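PDB 5MUM: Bacint_00347 from Bacteroides intestinalis DSM 17393, which probably hydrolyses glycosidic bonds to rhamnose, acting as a rhamnosidase built on a beta-propeller. Local coordinates for residues D103-L108 and K181-Y186; Y152-G157 and G211-S216; Y302-H307 and Q367-G372. One frame throughout, in Å; residues are numbered along the deposited sequence. Where two conformers were deposited one is given.

Contact 1 (D103-L108 and K181-Y186); sequences DGDGYL and KEKKWY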
ATOM      1  N   ASP A 103     -14.362   2.752  -9.108  1.00  9.88           N
ATOM      2  CA  ASP A 103     -15.161   1.554  -9.295  1.00 10.17           C
ATOM      3  C   ASP A 103     -15.421   1.286 -10.778  1.00 10.74           C
ATOM      4  O   ASP A 103     -14.995   2.055 -11.636  1.00 10.88           O
ATOM      5  CB  ASP A 103     -16.442   1.612  -8.477  1.00 10.13           C
ATOM      6  CG  ASP A 103     -17.443   2.673  -8.964  1.00 10.16           C
ATOM      7  OD1 ASP A 103     -17.536   2.963 -10.176  1.00  9.76           O
ATOM      8  OD2 ASP A 103     -18.200   3.198  -8.097  1.00  9.61           O
ATOM      9  N   GLY A 104     -16.139   0.205 -11.044  1.00 11.17           N
ATOM     10  CA  GLY A 104     -16.443  -0.276 -12.395  1.00 11.92           C
ATOM     11  C   GLY A 104     -17.177   0.686 -13.271  1.00 12.71           C
ATOM     12  O   GLY A 104     -17.006   0.659 -14.484  1.00 13.54           O
ATOM     13  N   ASP A 105     -17.915   1.600 -12.655  1.00 13.06           N
ATOM     14  CA  ASP A 105     -18.663   2.611 -13.373  1.00 13.69           C
ATOM     15  C   ASP A 105     -17.910   3.913 -13.521  1.00 13.21           C
ATOM     16  O   ASP A 105     -18.447   4.845 -14.084  1.00 12.17           O
ATOM     17  CB  ASP A 105     -19.992   2.860 -12.683  1.00 15.09           C
ATOM     18  CG  ASP A 105     -21.014   1.759 -12.946  1.00 17.20           C
ATOM     19  OD1 ASP A 105     -20.736   0.864 -13.760  1.00 18.97           O
ATOM     20  OD2 ASP A 105     -22.091   1.791 -12.304  1.00 19.67           O
ATOM     21  N   GLY A 106     -16.680   3.972 -13.004  1.00 12.57           N
ATOM     22  CA  GLY A 106     -15.810   5.131 -13.120  1.00 11.69           C
ATOM     23  C   GLY A 106     -15.938   6.166 -12.030  1.00 10.71           C
ATOM     24  O   GLY A 106     -15.315   7.213 -12.128  1.00 10.62           O
ATOM     25  N   TYR A 107     -16.772   5.928 -11.023  1.00  9.98           N
ATOM     26  CA  TYR A 107     -16.858   6.832  -9.903  1.00  9.89           C
ATOM     27  C   TYR A 107     -15.580   6.681  -9.107  1.00  9.88           C
ATOM     28  O   TYR A 107     -15.122   5.551  -8.850  1.00  8.78           O
ATOM     29  CB  TYR A 107     -18.019   6.555  -8.965  1.00 10.76           C
ATOM     30  CG  TYR A 107     -19.355   6.855  -9.548  1.00 11.28           C
ATOM     31  CD1 TYR A 107     -20.006   5.907 -10.326  1.00 11.69           C
ATOM     32  CD2 TYR A 107     -19.954   8.095  -9.375  1.00 12.35           C
ATOM     33  CE1 TYR A 107     -21.254   6.165 -10.895  1.00 12.25           C
ATOM     34  CE2 TYR A 107     -21.213   8.371  -9.939  1.00 12.36           C
ATOM     35  CZ  TYR A 107     -21.830   7.386 -10.718  1.00 12.75           C
ATOM     36  OH  TYR A 107     -23.053   7.598 -11.295  1.00 14.68           O
ATOM     37  N   LEU A 108     -15.038   7.823  -8.718  1.00  9.73           N
ATOM     38  CA  LEU A 108     -13.918   7.895  -7.775  1.00 10.23           C
ATOM     39  C   LEU A 108     -14.438   7.711  -6.357  1.00  9.76           C
ATOM     40  O   LEU A 108     -15.476   8.282  -5.986  1.00  9.17           O
ATOM     41  CB  LEU A 108     -13.214   9.248  -7.842  1.00 11.11           C
ATOM     42  CG  LEU A 108     -12.354   9.553  -9.065  1.00 12.14           C
ATOM     43  CD1 LEU A 108     -13.210   9.722 -10.317  1.00 12.52           C
ATOM     44  CD2 LEU A 108     -11.531  10.795  -8.803  1.00 12.69           C
ATOM     45  N   LYS A 181     -23.203  -2.259  -8.613  1.00 16.77           N
ATOM     46  CA  LYS A 181     -24.570  -2.294  -9.186  1.00 19.17           C
ATOM     47  C   LYS A 181     -25.611  -1.731  -8.214  1.00 19.65           C
ATOM     48  O   LYS A 181     -26.538  -1.035  -8.634  1.00 20.82           O
ATOM     49  CB  LYS A 181     -24.939  -3.693  -9.659  1.00 20.41           C
ATOM     50  CG  LYS A 181     -24.130  -4.139 -10.868  1.00 21.81           C
ATOM     51  CD  LYS A 181     -24.557  -5.543 -11.350  1.00 23.85           C
ATOM     52  N   GLU A 182     -25.463  -1.990  -6.922  1.00 19.36           N
ATOM     53  CA  GLU A 182     -26.421  -1.458  -5.951  1.00 20.74           C
ATOM     54  C   GLU A 182     -25.983  -0.123  -5.337  1.00 19.66           C
ATOM     55  O   GLU A 182     -26.774   0.521  -4.645  1.00 18.13           O
ATOM     56  CB  GLU A 182     -26.797  -2.524  -4.902  1.00 24.09           C
ATOM     57  CG  GLU A 182     -25.819  -2.750  -3.789  1.00 28.96           C
ATOM     58  N   LYS A 183     -24.749   0.311  -5.612  1.00 16.58           N
ATOM     59  CA  LYS A 183     -24.192   1.519  -5.005  1.00 17.20           C
ATOM     60  C   LYS A 183     -24.277   1.483  -3.476  1.00 16.62           C
ATOM     61  O   LYS A 183     -24.721   2.435  -2.844  1.00 16.48           O
ATOM     62  CB  LYS A 183     -24.829   2.794  -5.549  1.00 19.99           C
ATOM     63  CG  LYS A 183     -24.633   3.038  -7.034  1.00 21.62           C
ATOM     64  CD  LYS A 183     -25.281   4.364  -7.424  1.00 24.48           C
ATOM     65  CE  LYS A 183     -25.639   4.411  -8.907  1.00 26.05           C
ATOM     66  NZ  LYS A 183     -24.422   4.542  -9.742  1.00 25.93           N
ATOM     67  N   LYS A 184     -23.827   0.376  -2.903  1.00 14.50           N
ATOM     68  CA  LYS A 184     -23.951   0.134  -1.474  1.00 13.84           C
ATOM     69  C   LYS A 184     -22.736  -0.602  -0.972  1.00 11.55           C
ATOM     70  O   LYS A 184     -22.240  -1.473  -1.645  1.00 10.91           O
ATOM     71  CB  LYS A 184     -25.198  -0.708  -1.199  1.00 15.16           C
ATOM     72  CG  LYS A 184     -25.618  -0.798   0.253  1.00 18.08           C
ATOM     73  N   TRP A 185     -22.315  -0.270   0.242  1.00 10.39           N
ATOM     74  CA  TRP A 185     -21.266  -0.990   0.960  1.00  9.69           C
ATOM     75  C   TRP A 185     -21.834  -2.019   1.893  1.00 10.16           C
ATOM     76  O   TRP A 185     -22.863  -1.793   2.523  1.00 10.36           O
ATOM     77  CB  TRP A 185     -20.461  -0.019   1.786  1.00  9.63           C
ATOM     78  CG  TRP A 185     -19.625   0.860   0.952  1.00  9.51           C
ATOM     79  CD1 TRP A 185     -19.939   2.106   0.506  1.00  9.67           C
ATOM     80  CD2 TRP A 185     -18.319   0.577   0.486  1.00  9.34           C
ATOM     81  NE1 TRP A 185     -18.892   2.621  -0.202  1.00  9.48           N
ATOM     82  CE2 TRP A 185     -17.886   1.698  -0.238  1.00  9.20           C
ATOM     83  CE3 TRP A 185     -17.463  -0.531   0.605  1.00  9.17           C
ATOM     84  CZ2 TRP A 185     -16.639   1.746  -0.871  1.00  9.26           C
ATOM     85  CZ3 TRP A 185     -16.227  -0.482   0.010  1.00  8.95           C
ATOM     86  CH2 TRP A 185     -15.817   0.672  -0.727  1.00  9.30           C
ATOM     87  N   TYR A 186     -21.148  -3.139   1.994  1.00 10.39           N
ATOM     88  CA  TYR A 186     -21.490  -4.210   2.895  1.00 11.47           C
ATOM     89  C   TYR A 186     -20.263  -4.580   3.704  1.00 10.37           C
ATOM     90  O   TYR A 186     -19.156  -4.603   3.166  1.00  8.79           O
ATOM     91  CB  TYR A 186     -21.878  -5.410   2.083  1.00 13.81           C
ATOM     92  CG  TYR A 186     -23.158  -5.228   1.346  1.00 16.16           C
ATOM     93  CD1 TYR A 186     -24.374  -5.523   1.967  1.00 18.91           C
ATOM     94  CD2 TYR A 186     -23.171  -4.783   0.027  1.00 19.22           C
ATOM     95  CE1 TYR A 186     -25.575  -5.375   1.296  1.00 21.13           C
ATOM     96  CE2 TYR A 186     -24.374  -4.634  -0.671  1.00 20.63           C
ATOM     97  CZ  TYR A 186     -25.568  -4.929  -0.022  1.00 22.18           C
ATOM     98  OH  TYR A 186     -26.761  -4.765  -0.667  1.00 28.01           O
TER
HETATM   99  O   HOH W   1     -22.528   2.472  -9.644  1.00 15.54           O
HETATM  100  O   HOH W   2     -24.601   5.599 -12.180  1.00 14.90           O
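D105 and Y107 meet K183 at the surface while the backbones stay apart, the nearest CA atoms, of D105 and K181, being 8.7 Å apart. D103 to G106 forms a type I beta turn, closed by G106 N to D103 O. An Asx turn is laid over it, with D103 OD1 taking D105 N at 2.9 Å. The same oxygen also accepts Y107 N, and the two donors come from opposite faces of the carboxylate plane, a double grip that holds the loop in shape. On the other side, K183 and K184 both face S179 in a G1 beta bulge, where K183 takes a left-handed backbone conformation (phi 54°) just ahead of strand 184-189. This strand is the outermost, fourth strand of an antiparallel sheet, the sheet unit of a beta-propeller, while the turn comes from the loop between strands 98-102 and 108-112. One long side chain joins this loop to the sheet edge. K183 runs extended from CB before bending at its last torsion (chi4 -72°), which brings NZ to 3.7 Å from Y107 OH, oblique to the ring, with the two side chains crossing at about a right angle. D105 OD2 lies 4.4 Å from K183 NZ, too far for a salt bridge. Water fills in for direct bonding: one molecule donates to D105 OD2 at 2.8 Å and accepts from K183 NZ, and a second, in the plane of the Y107 ring at its edge, lies 2.7 Å from Y107 OH and also accepts from the ammonium. The opposite charge of D105 would probably still help to hold the lysine over the loop.

Contact 2 (Y152-G157 and G211-S216); sequences YPLNGG and GTIHLS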
ATOM      1  N   TYR A 152      -9.310  -1.529  -2.931  1.00  8.52           N
ATOM      2  CA  TYR A 152      -8.864  -2.493  -3.918  1.00  9.13           C
ATOM      3  C   TYR A 152     -10.004  -2.787  -4.863  1.00  9.71           C
ATOM      4  O   TYR A 152     -11.150  -2.888  -4.441  1.00  9.14           O
ATOM      5  CB  TYR A 152      -8.408  -3.789  -3.255  1.00  9.69           C
ATOM      6  CG  TYR A 152      -7.385  -3.569  -2.211  1.00 10.26           C
ATOM      7  CD1 TYR A 152      -7.766  -3.275  -0.911  1.00 11.17           C
ATOM      8  CD2 TYR A 152      -6.014  -3.523  -2.537  1.00 11.30           C
ATOM      9  CE1 TYR A 152      -6.827  -3.021   0.067  1.00 11.51           C
ATOM     10  CE2 TYR A 152      -5.058  -3.269  -1.550  1.00 11.92           C
ATOM     11  CZ  TYR A 152      -5.490  -3.011  -0.258  1.00 12.16           C
ATOM     12  OH  TYR A 152      -4.614  -2.717   0.759  1.00 13.63           O
ATOM     13  N   PRO A 153      -9.710  -2.934  -6.151  1.00 10.45           N
ATOM     14  CA  PRO A 153     -10.789  -3.276  -7.060  1.00 11.69           C
ATOM     15  C   PRO A 153     -11.039  -4.768  -7.025  1.00 12.19           C
ATOM     16  O   PRO A 153     -10.110  -5.537  -6.774  1.00 13.61           O
ATOM     17  CB  PRO A 153     -10.265  -2.830  -8.402  1.00 11.96           C
ATOM     18  CG  PRO A 153      -8.814  -3.055  -8.283  1.00 12.56           C
ATOM     19  CD  PRO A 153      -8.426  -2.809  -6.850  1.00 11.97           C
ATOM     20  N   LEU A 154     -12.295  -5.159  -7.189  1.00 11.41           N
ATOM     21  CA  LEU A 154     -12.671  -6.532  -7.227  1.00 10.61           C
ATOM     22  C   LEU A 154     -13.229  -6.801  -8.607  1.00 11.70           C
ATOM     23  O   LEU A 154     -13.464  -5.867  -9.384  1.00 11.81           O
ATOM     24  CB  LEU A 154     -13.730  -6.817  -6.188  1.00  9.83           C
ATOM     25  CG  LEU A 154     -13.336  -6.629  -4.720  1.00  9.84           C
ATOM     26  CD1 LEU A 154     -14.561  -6.735  -3.844  1.00  9.72           C
ATOM     27  CD2 LEU A 154     -12.279  -7.636  -4.308  1.00  9.88           C
ATOM     28  N   ASN A 155     -13.482  -8.071  -8.896  1.00 12.36           N
ATOM     29  CA  ASN A 155     -14.164  -8.447 -10.144  1.00 13.54           C
ATOM     30  C   ASN A 155     -15.535  -7.805 -10.284  1.00 13.89           C
ATOM     31  O   ASN A 155     -16.220  -7.537  -9.299  1.00 13.30           O
ATOM     32  CB  ASN A 155     -14.325  -9.971 -10.223  1.00 14.36           C
ATOM     33  CG  ASN A 155     -12.999 -10.680 -10.446  1.00 15.56           C
ATOM     34  OD1 ASN A 155     -12.014 -10.075 -10.882  1.00 16.96           O
ATOM     35  ND2 ASN A 155     -12.961 -11.963 -10.136  1.00 17.58           N
ATOM     36  N   GLY A 156     -15.926  -7.562 -11.533  1.00 14.05           N
ATOM     37  CA  GLY A 156     -17.229  -6.977 -11.826  1.00 14.92           C
ATOM     38  C   GLY A 156     -17.369  -5.503 -11.485  1.00 15.01           C
ATOM     39  O   GLY A 156     -18.471  -5.007 -11.427  1.00 16.70           O
ATOM     40  N   GLY A 157     -16.261  -4.795 -11.299  1.00 14.16           N
ATOM     41  CA  GLY A 157     -16.301  -3.388 -10.966  1.00 13.69           C
ATOM     42  C   GLY A 157     -16.552  -3.053  -9.498  1.00 13.40           C
ATOM     43  O   GLY A 157     -16.635  -1.884  -9.149  1.00 13.49           O
ATOM     44  N   GLY A 211      -8.926 -11.453  -9.416  1.00  9.77           N
ATOM     45  CA  GLY A 211      -9.836 -10.948  -8.413  1.00  9.46           C
ATOM     46  C   GLY A 211      -9.688 -11.559  -7.033  1.00  8.48           C
ATOM     47  O   GLY A 211     -10.529 -11.341  -6.155  1.00  8.20           O
ATOM     48  N   THR A 212      -8.562 -12.222  -6.818  1.00  8.02           N
ATOM     49  CA  THR A 212      -8.249 -12.860  -5.546  1.00  7.81           C
ATOM     50  C   THR A 212      -7.649 -11.822  -4.620  1.00  7.04           C
ATOM     51  O   THR A 212      -6.765 -11.058  -5.025  1.00  6.65           O
ATOM     52  CB  THR A 212      -7.286 -14.016  -5.763  1.00  7.80           C
ATOM     53  OG1 THR A 212      -7.961 -14.974  -6.572  1.00  8.15           O
ATOM     54  CG2 THR A 212      -6.876 -14.698  -4.470  1.00  7.98           C
ATOM     55  N   ILE A 213      -8.155 -11.800  -3.402  1.00  6.40           N
ATOM     56  CA  ILE A 213      -7.631 -10.956  -2.361  1.00  6.26           C
ATOM     57  C   ILE A 213      -6.489 -11.660  -1.654  1.00  6.22           C
ATOM     58  O   ILE A 213      -6.682 -12.714  -1.091  1.00  6.17           O
ATOM     59  CB  ILE A 213      -8.685 -10.560  -1.335  1.00  6.26           C
ATOM     60  CG1 ILE A 213      -9.861  -9.854  -1.978  1.00  6.33           C
ATOM     61  CG2 ILE A 213      -8.079  -9.679  -0.247  1.00  6.19           C
ATOM     62  CD1 ILE A 213     -11.117  -9.929  -1.108  1.00  6.56           C
ATOM     63  N   HIS A 214      -5.318 -11.042  -1.646  1.00  5.66           N
ATOM     64  CA  HIS A 214      -4.188 -11.550  -0.900  1.00  5.80           C
ATOM     65  C   HIS A 214      -3.964 -10.630   0.288  1.00  5.61           C
ATOM     66  O   HIS A 214      -4.134  -9.419   0.175  1.00  5.46           O
ATOM     67  CB  HIS A 214      -2.952 -11.514  -1.759  1.00  5.97           C
ATOM     68  CG  HIS A 214      -3.044 -12.337  -2.991  1.00  6.19           C
ATOM     69  ND1 HIS A 214      -2.550 -13.610  -3.041  1.00  6.62           N
ATOM     70  CD2 HIS A 214      -3.571 -12.074  -4.219  1.00  6.66           C
ATOM     71  CE1 HIS A 214      -2.794 -14.115  -4.242  1.00  6.77           C
ATOM     72  NE2 HIS A 214      -3.395 -13.192  -4.985  1.00  6.52           N
ATOM     73  N   LEU A 215      -3.610 -11.227   1.405  1.00  5.79           N
ATOM     74  CA  LEU A 215      -3.490 -10.547   2.690  1.00  5.68           C
ATOM     75  C   LEU A 215      -2.213 -11.054   3.354  1.00  5.63           C
ATOM     76  O   LEU A 215      -2.001 -12.275   3.460  1.00  5.52           O
ATOM     77  CB  LEU A 215      -4.720 -10.860   3.547  1.00  5.82           C
ATOM     78  CG  LEU A 215      -4.687 -10.447   5.016  1.00  5.96           C
ATOM     79  CD1 LEU A 215      -4.526  -8.952   5.163  1.00  5.92           C
ATOM     80  CD2 LEU A 215      -5.922 -10.888   5.793  1.00  6.20           C
ATOM     81  N   SER A 216      -1.366 -10.146   3.829  1.00  5.46           N
ATOM     82  CA  SER A 216      -0.238 -10.593   4.646  1.00  5.42           C
ATOM     83  C   SER A 216      -0.092  -9.648   5.758  1.00  5.55           C
ATOM     84  O   SER A 216      -0.622  -8.548   5.680  1.00  5.37           O
ATOM     85  CB  SER A 216       1.053 -10.747   3.861  1.00  5.38           C
ATOM     86  OG  SER A 216       1.405  -9.556   3.195  1.00  5.40           O
TER
HETATM   87  O   HOH W   3     -13.003 -10.314  -6.981  1.00  8.74           O
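L154 and I213 supply the apolar half of this contact. One methyl of L154, CD2, rests 4.0 Å from I213 CG1 and almost as near to I213 CD1, the two chains slanting across each other. L160 of strand 159-165 touches both, so the pair belongs to the packing layer between two neighbouring four-stranded sheets of the propeller.

Close van der Waals packing comes next. N155 carries CG beside its own backbone N (chi1 -70°), which brings the amide against G211: OD1 is 3.4 Å from G211 CA, while ND2 is hydrogen-bonded to the carbonyl of Q210. A beta carbon on G211 would fall 2.2 Å from N155 ND2, and the glycine's positive phi (84°) would in any case press it against the preceding carbonyl.

The polar link between the segments is indirect. A single water accepts from N155 N at 3.0 Å and donates to G211 O at 2.8 Å, joining two backbone groups that make no direct hydrogen bond with each other.

The chemistry implies a junction made by fit, combining a methyl contact, a water relay and a glycine whose missing side chain makes room for the amide.

Contact 3 (Y302-H307 and Q367-G372); sequences YRIVWH and QAVGTG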
ATOM      1  N   TYR A 302      16.617  -5.318   2.673  1.00  6.85           N
ATOM      2  CA  TYR A 302      15.396  -5.566   1.940  1.00  6.75           C
ATOM      3  C   TYR A 302      15.277  -7.024   1.546  1.00  6.76           C
ATOM      4  O   TYR A 302      16.275  -7.693   1.229  1.00  6.35           O
ATOM      5  CB  TYR A 302      15.349  -4.744   0.687  1.00  6.78           C
ATOM      6  CG  TYR A 302      15.057  -3.281   0.868  1.00  6.59           C
ATOM      7  CD1 TYR A 302      13.786  -2.852   1.194  1.00  6.63           C
ATOM      8  CD2 TYR A 302      16.041  -2.321   0.683  1.00  6.81           C
ATOM      9  CE1 TYR A 302      13.488  -1.522   1.341  1.00  6.54           C
ATOM     10  CE2 TYR A 302      15.761  -0.980   0.854  1.00  6.63           C
ATOM     11  CZ  TYR A 302      14.476  -0.580   1.131  1.00  6.60           C
ATOM     12  OH  TYR A 302      14.178   0.755   1.241  1.00  6.95           O
ATOM     13  N   ARG A 303      14.034  -7.500   1.592  1.00  6.98           N
ATOM     14  CA  ARG A 303      13.706  -8.895   1.379  1.00  6.97           C
ATOM     15  C   ARG A 303      12.508  -9.031   0.483  1.00  7.02           C
ATOM     16  O   ARG A 303      11.656  -8.123   0.391  1.00  6.33           O
ATOM     17  CB  ARG A 303      13.300  -9.591   2.679  1.00  7.33           C
ATOM     18  CG  ARG A 303      14.170  -9.316   3.861  1.00  7.65           C
ATOM     19  CD  ARG A 303      15.491 -10.019   3.760  1.00  7.88           C
ATOM     20  NE  ARG A 303      16.330  -9.578   4.866  1.00  8.06           N
ATOM     21  CZ  ARG A 303      17.279 -10.304   5.431  1.00  8.68           C
ATOM     22  NH1 ARG A 303      17.508 -11.557   5.053  1.00  9.56           N
ATOM     23  NH2 ARG A 303      17.996  -9.775   6.385  1.00  8.83           N
ATOM     24  N   ILE A 304      12.405 -10.210  -0.104  0.50  7.35           N
ATOM     25  CA  ILE A 304      11.236 -10.582  -0.856  0.50  7.71           C
ATOM     26  C   ILE A 304      10.870 -11.966  -0.362  0.50  7.71           C
ATOM     27  O   ILE A 304      11.747 -12.794  -0.125  0.50  7.76           O
ATOM     28  CB  ILE A 304      11.494 -10.488  -2.357  0.50  8.03           C
ATOM     29  CG1 ILE A 304      10.184 -10.606  -3.114  0.50  8.31           C
ATOM     30  CG2 ILE A 304      12.516 -11.507  -2.836  0.50  8.06           C
ATOM     31  CD1 ILE A 304      10.398 -10.421  -4.587  0.50  8.59           C
ATOM     32  N   VAL A 305       9.581 -12.163  -0.111  1.00  7.60           N
ATOM     33  CA  VAL A 305       9.062 -13.412   0.431  1.00  7.64           C
ATOM     34  C   VAL A 305       7.972 -13.786  -0.539  1.00  7.98           C
ATOM     35  O   VAL A 305       7.125 -12.948  -0.846  1.00  8.09           O
ATOM     36  CB  VAL A 305       8.490 -13.214   1.822  1.00  7.62           C
ATOM     37  CG1 VAL A 305       7.875 -14.514   2.353  1.00  7.78           C
ATOM     38  CG2 VAL A 305       9.556 -12.706   2.754  1.00  7.66           C
ATOM     39  N   TRP A 306       7.999 -14.995  -1.073  1.00  8.00           N
ATOM     40  CA  TRP A 306       7.010 -15.331  -2.099  1.00  8.34           C
ATOM     41  C   TRP A 306       6.656 -16.807  -2.050  1.00  8.40           C
ATOM     42  O   TRP A 306       7.407 -17.613  -1.502  1.00  7.99           O
ATOM     43  CB  TRP A 306       7.460 -14.904  -3.494  1.00  8.82           C
ATOM     44  CG  TRP A 306       8.516 -15.782  -4.120  1.00  9.49           C
ATOM     45  CD1 TRP A 306       8.330 -16.674  -5.130  1.00  9.63           C
ATOM     46  CD2 TRP A 306       9.926 -15.834  -3.797  1.00  9.74           C
ATOM     47  NE1 TRP A 306       9.515 -17.281  -5.456  1.00  9.87           N
ATOM     48  CE2 TRP A 306      10.510 -16.791  -4.654  1.00  9.90           C
ATOM     49  CE3 TRP A 306      10.745 -15.150  -2.891  1.00  9.91           C
ATOM     50  CZ2 TRP A 306      11.875 -17.085  -4.635  1.00 10.16           C
ATOM     51  CZ3 TRP A 306      12.101 -15.442  -2.871  1.00 10.06           C
ATOM     52  CH2 TRP A 306      12.646 -16.424  -3.705  1.00 10.05           C
ATOM     53  N   HIS A 307       5.484 -17.111  -2.579  1.00  8.57           N
ATOM     54  CA  HIS A 307       5.014 -18.461  -2.681  1.00  8.89           C
ATOM     55  C   HIS A 307       4.791 -18.728  -4.139  1.00 10.18           C
ATOM     56  O   HIS A 307       3.994 -18.065  -4.777  1.00 11.08           O
ATOM     57  CB  HIS A 307       3.750 -18.670  -1.880  1.00  8.41           C
ATOM     58  CG  HIS A 307       3.365 -20.102  -1.709  1.00  8.11           C
ATOM     59  ND1 HIS A 307       2.648 -20.806  -2.656  1.00  8.40           N
ATOM     60  CD2 HIS A 307       3.524 -20.943  -0.662  1.00  8.53           C
ATOM     61  CE1 HIS A 307       2.425 -22.032  -2.211  1.00  8.34           C
ATOM     62  NE2 HIS A 307       2.920 -22.130  -0.991  1.00  8.23           N
ATOM     63  N   GLN A 367      15.427 -10.673 -13.230  1.00 16.11           N
ATOM     64  CA  GLN A 367      14.759 -11.449 -14.272  1.00 16.31           C
ATOM     65  C   GLN A 367      13.988 -12.613 -13.681  1.00 15.84           C
ATOM     66  O   GLN A 367      12.957 -12.994 -14.194  1.00 16.99           O
ATOM     67  CB  GLN A 367      15.794 -12.002 -15.283  1.00 16.75           C
ATOM     68  N   ALA A 368      14.509 -13.175 -12.601  1.00 17.00           N
ATOM     69  CA  ALA A 368      13.902 -14.297 -11.918  1.00 17.79           C
ATOM     70  C   ALA A 368      14.058 -14.042 -10.430  1.00 17.49           C
ATOM     71  O   ALA A 368      15.176 -13.906  -9.937  1.00 16.23           O
ATOM     72  CB  ALA A 368      14.604 -15.587 -12.329  1.00 18.96           C
ATOM     73  N   VAL A 369      12.937 -14.004  -9.721  1.00 16.88           N
ATOM     74  CA  VAL A 369      12.927 -13.617  -8.303  1.00 18.12           C
ATOM     75  C   VAL A 369      13.883 -14.431  -7.431  1.00 18.92           C
ATOM     76  O   VAL A 369      14.638 -13.853  -6.617  1.00 21.61           O
ATOM     77  CB  VAL A 369      11.494 -13.665  -7.694  1.00 17.60           C
ATOM     78  CG1 VAL A 369      10.869 -15.050  -7.798  1.00 18.57           C
ATOM     79  CG2 VAL A 369      11.493 -13.184  -6.229  1.00 18.45           C
ATOM     80  N   GLY A 370      13.857 -15.749  -7.604  1.00 17.10           N
ATOM     81  CA  GLY A 370      14.622 -16.641  -6.766  1.00 19.05           C
ATOM     82  C   GLY A 370      16.057 -16.812  -7.218  1.00 19.23           C
ATOM     83  O   GLY A 370      16.945 -17.001  -6.371  1.00 20.91           O
ATOM     84  N   THR A 371      16.293 -16.752  -8.533  1.00 18.49           N
ATOM     85  CA  THR A 371      17.562 -17.190  -9.083  1.00 20.37           C
ATOM     86  C   THR A 371      18.341 -16.161  -9.878  1.00 21.81           C
ATOM     87  O   THR A 371      19.508 -16.401 -10.173  1.00 21.26           O
ATOM     88  CB  THR A 371      17.335 -18.392 -10.002  1.00 20.96           C
ATOM     89  OG1 THR A 371      16.467 -18.010 -11.064  1.00 20.28           O
ATOM     90  N   GLY A 372      17.718 -15.041 -10.252  1.00 21.14           N
ATOM     91  CA  GLY A 372      18.386 -14.061 -11.112  1.00 23.02           C
ATOM     92  C   GLY A 372      19.205 -13.103 -10.268  1.00 22.73           C
ATOM     93  O   GLY A 372      18.865 -12.849  -9.106  1.00 22.96           O
TER
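V369 packs against W306 and I304, CG1 on the indole alone and CG2 on both. On the tight side, CG1 stands over the five-membered ring of W306, 3.8 Å from the centroid and 25° off the normal, a CH-pi contact. CG2 lies over the middle of the indole as a whole, 3.8 Å above its plane on that same face. The indole can offer its face because W306 CG sits between the backbone N and the carbonyl carbon (chi1 76°). CG2 also meets I304 CD1; the separation of 3.4 Å is short for two carbons, but I304 has two conformers and the closeness is doubtful. In a beta-propeller such contacts join adjacent blades: strand 301-307 is the third of its antiparallel sheet, and residues 367-372 form the loop between the last two strands of the next. I348, from that second sheet, touches both I304 and V369. Putting an alanine at W306 would probably open a gap beneath V369 and leave its methyls without the flat surface they rest on. Toward solvent the packing thins. G370 is exposed, and its CA reaches the benzene end of the indole obliquely, 3.5 Å from W306 CZ2. Beyond it the loop is tied to itself, G372 N donating to A368 O at 2.8 Å, and R315 clasps the carbonyls of V369 and G372.

Overall arrangement
From the N terminus, the chain first passes the 103-108 loop, and contact 1 closes when it returns at 181-186. Before that happens contact 2 has opened at 152-157, to close at 211-216, so the two loops cross. They also touch, G104 N lying 2.9 Å from G157 O in a probable hydrogen bond. Both reach the sheet 146-189, contact 1 at its last strand and contact 2 at its first, which ties this sheet to the preceding loop and to the following sheet, 200-264. Contact 3 follows in series, opening at 302-307 and closing at 367-372, its centre about 36 Å from that of contact 1, and joins sheets 277-316 and 340-378.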